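Long-range contact in citrate synthase (Pyrobaculum aerophilum, PDB 2IBP), which probably catalyses the condensation of oxaloacetate with acetyl-CoA and water to give citrate and CoA, the entry step of the tricarboxylic acid cycle: residues G121-A133 and E142-L154. Residues are numbered along the deposited sequence; the frame is centred on the assembly and turned at random.
Sequences GAYDEDNQKLIEA and EEKELAYRIAEKL
A helical hairpin of the mainly helical citrate synthase fold sets helix 125-133 against helix 142-154, their axes 9.3 Å apart and running roughly antiparallel at 141°, and a salt-bridge network of Asp-124, Asp-126, Arg-149 and Lys-153 joins them at one end. Lys-153, extended beyond CG, reaches in from the opposite direction to Asp-124 and sets NZ 3.0 Å from OD2 of Asp-124, on the syn side and 28° out of the carboxylate plane. That oxygen also bonds to Tyr-234 of helix 233-244. OD1 of Asp-124 meanwhile N-caps helix 125-133 by accepting from Asn-127 N at 2.9 Å, so one carboxylate both caps its own helix and grips the next. Water 1 bridges Lys-153 NZ and Asp-126 N. Arg-149 NH1 gives Asp-126 OD1 a weak bond of 2.9 Å, with carboxylate and guanidinium planes 81° apart. Knobs-into-holes packing fills the middle of the hairpin: Leu-130 sits among Glu-143, Leu-146, Ala-147 and Ile-150. Its CG, turned away from the backbone N, lets CD2 come to 3.8 Å from Ile-150 CD1, while its CD1 touches Glu-143 CB. The Lys-129 chain crosses Leu-146 at about a right angle, its CG 3.6 Å from Leu-146 CD1. Beyond it, water 2 links Lys-129 NZ to OE2 of Glu-143, whose carboxylate is also held by Lys-140 N and Arg-138 in the connecting turn.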
# COMPACT_ATOMS: atom_id res chain seq x y z
N GLY A 121 12.09 9.08 -0.38
CA GLY A 121 12.78 7.83 -0.10
C GLY A 121 13.75 7.45 -1.21
O GLY A 121 14.76 6.75 -0.97
N ALA A 122 13.48 7.97 -2.40
CA ALA A 122 14.24 7.63 -3.61
C ALA A 122 15.68 8.08 -3.55
O ALA A 122 16.57 7.42 -4.10
CB ALA A 122 13.57 8.22 -4.82
N TYR A 123 15.91 9.21 -2.90
CA TYR A 123 17.25 9.77 -2.83
C TYR A 123 17.85 9.80 -1.42
O TYR A 123 18.95 10.32 -1.23
CB TYR A 123 17.28 11.17 -3.45
CG TYR A 123 17.03 11.17 -4.94
CD1 TYR A 123 17.86 10.46 -5.79
CD2 TYR A 123 16.00 11.90 -5.49
CE1 TYR A 123 17.64 10.45 -7.15
CE2 TYR A 123 15.77 11.89 -6.85
CZ TYR A 123 16.60 11.17 -7.68
OH TYR A 123 16.39 11.20 -9.03
N ASP A 124 17.14 9.22 -0.45
CA ASP A 124 17.61 9.14 0.93
C ASP A 124 18.73 8.10 0.99
O ASP A 124 18.52 6.92 0.74
CB ASP A 124 16.46 8.73 1.85
CG ASP A 124 16.86 8.68 3.32
OD1 ASP A 124 17.90 8.07 3.64
OD2 ASP A 124 16.14 9.26 4.14
N GLU A 125 19.94 8.56 1.30
CA GLU A 125 21.11 7.66 1.31
C GLU A 125 21.00 6.51 2.32
O GLU A 125 21.43 5.39 2.04
CB GLU A 125 22.39 8.46 1.55
CG GLU A 125 22.68 9.47 0.45
CD GLU A 125 23.91 10.33 0.73
OE1 GLU A 125 24.65 10.04 1.70
OE2 GLU A 125 24.13 11.31 -0.02
N ASP A 126 20.46 6.80 3.48
CA ASP A 126 20.24 5.78 4.50
C ASP A 126 19.29 4.73 3.96
O ASP A 126 19.45 3.55 4.18
CB ASP A 126 19.63 6.40 5.76
CG ASP A 126 20.62 7.27 6.51
OD1 ASP A 126 21.84 7.00 6.45
OD2 ASP A 126 20.16 8.20 7.21
N ASN A 127 18.21 5.19 3.35
CA ASN A 127 17.23 4.29 2.80
C ASN A 127 17.91 3.38 1.78
O ASN A 127 17.67 2.18 1.77
CB ASN A 127 16.10 5.07 2.14
CG ASN A 127 14.83 4.25 1.98
OD1 ASN A 127 14.44 3.52 2.89
ND2 ASN A 127 14.09 4.50 0.90
N GLN A 128 18.70 3.96 0.87
CA GLN A 128 19.41 3.16 -0.14
C GLN A 128 20.27 2.08 0.51
O GLN A 128 20.29 0.92 0.09
CB GLN A 128 20.27 4.04 -1.04
CG GLN A 128 19.54 5.22 -1.69
CD GLN A 128 18.15 4.89 -2.20
OE1 GLN A 128 17.97 4.05 -3.09
NE2 GLN A 128 17.15 5.61 -1.69
N LYS A 129 20.97 2.46 1.57
CA LYS A 129 21.84 1.54 2.28
C LYS A 129 21.04 0.43 2.93
O LYS A 129 21.43 -0.73 2.90
CB LYS A 129 22.66 2.31 3.32
CG LYS A 129 23.75 1.49 3.98
CD LYS A 129 24.62 2.37 4.87
CE LYS A 129 25.81 1.59 5.44
NZ LYS A 129 25.39 0.46 6.32
N LEU A 130 19.88 0.77 3.48
CA LEU A 130 19.04 -0.23 4.11
C LEU A 130 18.46 -1.17 3.07
O LEU A 130 18.40 -2.37 3.29
CB LEU A 130 17.95 0.40 4.97
CG LEU A 130 17.08 -0.58 5.76
CD1 LEU A 130 17.88 -1.55 6.63
CD2 LEU A 130 16.06 0.18 6.61
N ILE A 131 18.04 -0.62 1.94
CA ILE A 131 17.53 -1.42 0.83
C ILE A 131 18.62 -2.42 0.39
O ILE A 131 18.34 -3.61 0.28
CB ILE A 131 17.09 -0.52 -0.33
CG1 ILE A 131 15.81 0.24 0.06
CG2 ILE A 131 16.86 -1.34 -1.59
CD1 ILE A 131 15.49 1.41 -0.87
N GLU A 132 19.86 -1.96 0.28
CA GLU A 132 20.96 -2.85 -0.11
C GLU A 132 21.08 -4.01 0.88
O GLU A 132 21.21 -5.17 0.49
CB GLU A 132 22.29 -2.09 -0.17
CG GLU A 132 22.40 -1.10 -1.33
CD GLU A 132 23.69 -0.29 -1.32
OE1 GLU A 132 24.28 -0.07 -0.23
OE2 GLU A 132 24.10 0.17 -2.40
N ALA A 133 21.05 -3.69 2.16
CA ALA A 133 21.18 -4.71 3.20
C ALA A 133 20.04 -5.73 3.16
O ALA A 133 20.25 -6.94 3.16
CB ALA A 133 21.27 -4.07 4.59
N GLU A 142 23.47 -2.60 12.66
CA GLU A 142 23.70 -1.48 11.77
C GLU A 142 22.45 -1.12 10.99
O GLU A 142 22.16 0.06 10.79
CB GLU A 142 24.83 -1.77 10.78
CG GLU A 142 26.23 -1.73 11.37
CD GLU A 142 27.31 -1.82 10.30
OE1 GLU A 142 27.15 -1.19 9.22
OE2 GLU A 142 28.34 -2.48 10.55
N GLU A 143 21.74 -2.15 10.51
CA GLU A 143 20.55 -1.93 9.70
C GLU A 143 19.43 -1.35 10.55
O GLU A 143 18.68 -0.50 10.07
CB GLU A 143 20.10 -3.22 9.02
CG GLU A 143 21.01 -3.66 7.89
CD GLU A 143 22.36 -4.19 8.36
OE1 GLU A 143 22.40 -4.86 9.42
OE2 GLU A 143 23.36 -3.96 7.66
N LYS A 144 19.27 -1.87 11.76
CA LYS A 144 18.25 -1.32 12.67
C LYS A 144 18.53 0.15 12.95
O LYS A 144 17.60 0.95 13.03
CB LYS A 144 18.17 -2.12 13.97
CG LYS A 144 17.65 -3.53 13.79
CD LYS A 144 17.54 -4.26 15.13
CE LYS A 144 17.00 -5.68 14.96
NZ LYS A 144 17.91 -6.55 14.17
N GLU A 145 19.81 0.52 13.07
CA GLU A 145 20.16 1.92 13.26
C GLU A 145 19.70 2.75 12.06
O GLU A 145 19.12 3.82 12.24
CB GLU A 145 21.66 2.11 13.50
CG GLU A 145 22.15 1.62 14.86
CD GLU A 145 21.64 2.45 16.05
OE1 GLU A 145 20.84 3.39 15.85
OE2 GLU A 145 22.05 2.15 17.19
N LEU A 146 19.91 2.23 10.84
CA LEU A 146 19.45 2.92 9.63
C LEU A 146 17.93 3.05 9.66
O LEU A 146 17.38 4.12 9.36
CB LEU A 146 19.83 2.14 8.36
CG LEU A 146 21.33 2.08 8.04
CD1 LEU A 146 21.65 1.13 6.88
CD2 LEU A 146 21.83 3.47 7.76
N ALA A 147 17.26 1.95 10.00
CA ALA A 147 15.79 1.91 10.01
C ALA A 147 15.22 2.98 10.97
O ALA A 147 14.26 3.66 10.65
CB ALA A 147 15.29 0.52 10.39
N TYR A 148 15.82 3.13 12.14
CA TYR A 148 15.33 4.12 13.10
C TYR A 148 15.61 5.54 12.61
O TYR A 148 14.78 6.45 12.79
CB TYR A 148 15.88 3.86 14.49
CG TYR A 148 15.10 2.76 15.19
CD1 TYR A 148 15.32 1.42 14.89
CD2 TYR A 148 14.05 3.07 16.04
CE1 TYR A 148 14.57 0.41 15.49
CE2 TYR A 148 13.30 2.08 16.65
CZ TYR A 148 13.55 0.76 16.37
OH TYR A 148 12.79 -0.22 16.98
N ARG A 149 16.75 5.74 11.98
CA ARG A 149 17.09 7.03 11.39
C ARG A 149 16.01 7.39 10.35
O ARG A 149 15.51 8.51 10.30
CB ARG A 149 18.47 6.98 10.73
CG ARG A 149 19.18 8.31 10.53
CD ARG A 149 20.61 8.09 9.97
NE ARG A 149 21.35 7.08 10.74
CZ ARG A 149 22.45 6.46 10.32
NH1 ARG A 149 22.96 6.71 9.12
NH2 ARG A 149 23.02 5.55 11.09
N ILE A 150 15.67 6.42 9.50
CA ILE A 150 14.67 6.62 8.44
C ILE A 150 13.30 6.90 9.03
O ILE A 150 12.56 7.78 8.54
CB ILE A 150 14.64 5.43 7.47
CG1 ILE A 150 15.99 5.33 6.75
CG2 ILE A 150 13.47 5.57 6.47
CD1 ILE A 150 16.30 3.96 6.14
N ALA A 151 12.94 6.15 10.06
CA ALA A 151 11.68 6.35 10.77
C ALA A 151 11.59 7.78 11.30
O ALA A 151 10.58 8.47 11.11
CB ALA A 151 11.50 5.33 11.89
N GLU A 152 12.67 8.27 11.91
CA GLU A 152 12.71 9.65 12.39
C GLU A 152 12.52 10.66 11.25
O GLU A 152 11.78 11.63 11.37
CB GLU A 152 14.03 9.94 13.12
CG GLU A 152 14.17 9.20 14.40
CD GLU A 152 15.43 9.56 15.16
OE1 GLU A 152 16.24 10.39 14.67
OE2 GLU A 152 15.58 9.04 16.28
N LYS A 153 13.15 10.40 10.12
CA LYS A 153 13.05 11.29 8.98
C LYS A 153 11.62 11.37 8.50
O LYS A 153 11.15 12.44 8.15
CB LYS A 153 13.94 10.84 7.84
CG LYS A 153 15.40 11.06 8.09
CD LYS A 153 16.19 10.46 6.98
CE LYS A 153 17.66 10.59 7.18
NZ LYS A 153 18.34 9.85 6.07
N LEU A 154 10.95 10.23 8.42
CA LEU A 154 9.55 10.22 7.97
C LEU A 154 8.64 11.05 8.90
O LEU A 154 7.77 11.80 8.46
CB LEU A 154 9.07 8.77 7.87
CG LEU A 154 9.53 8.11 6.57
CD1 LEU A 154 9.63 6.60 6.66
CD2 LEU A 154 8.65 8.52 5.38
O HOH W 1 20.51 9.80 4.36
O HOH W 2 24.21 -1.96 6.35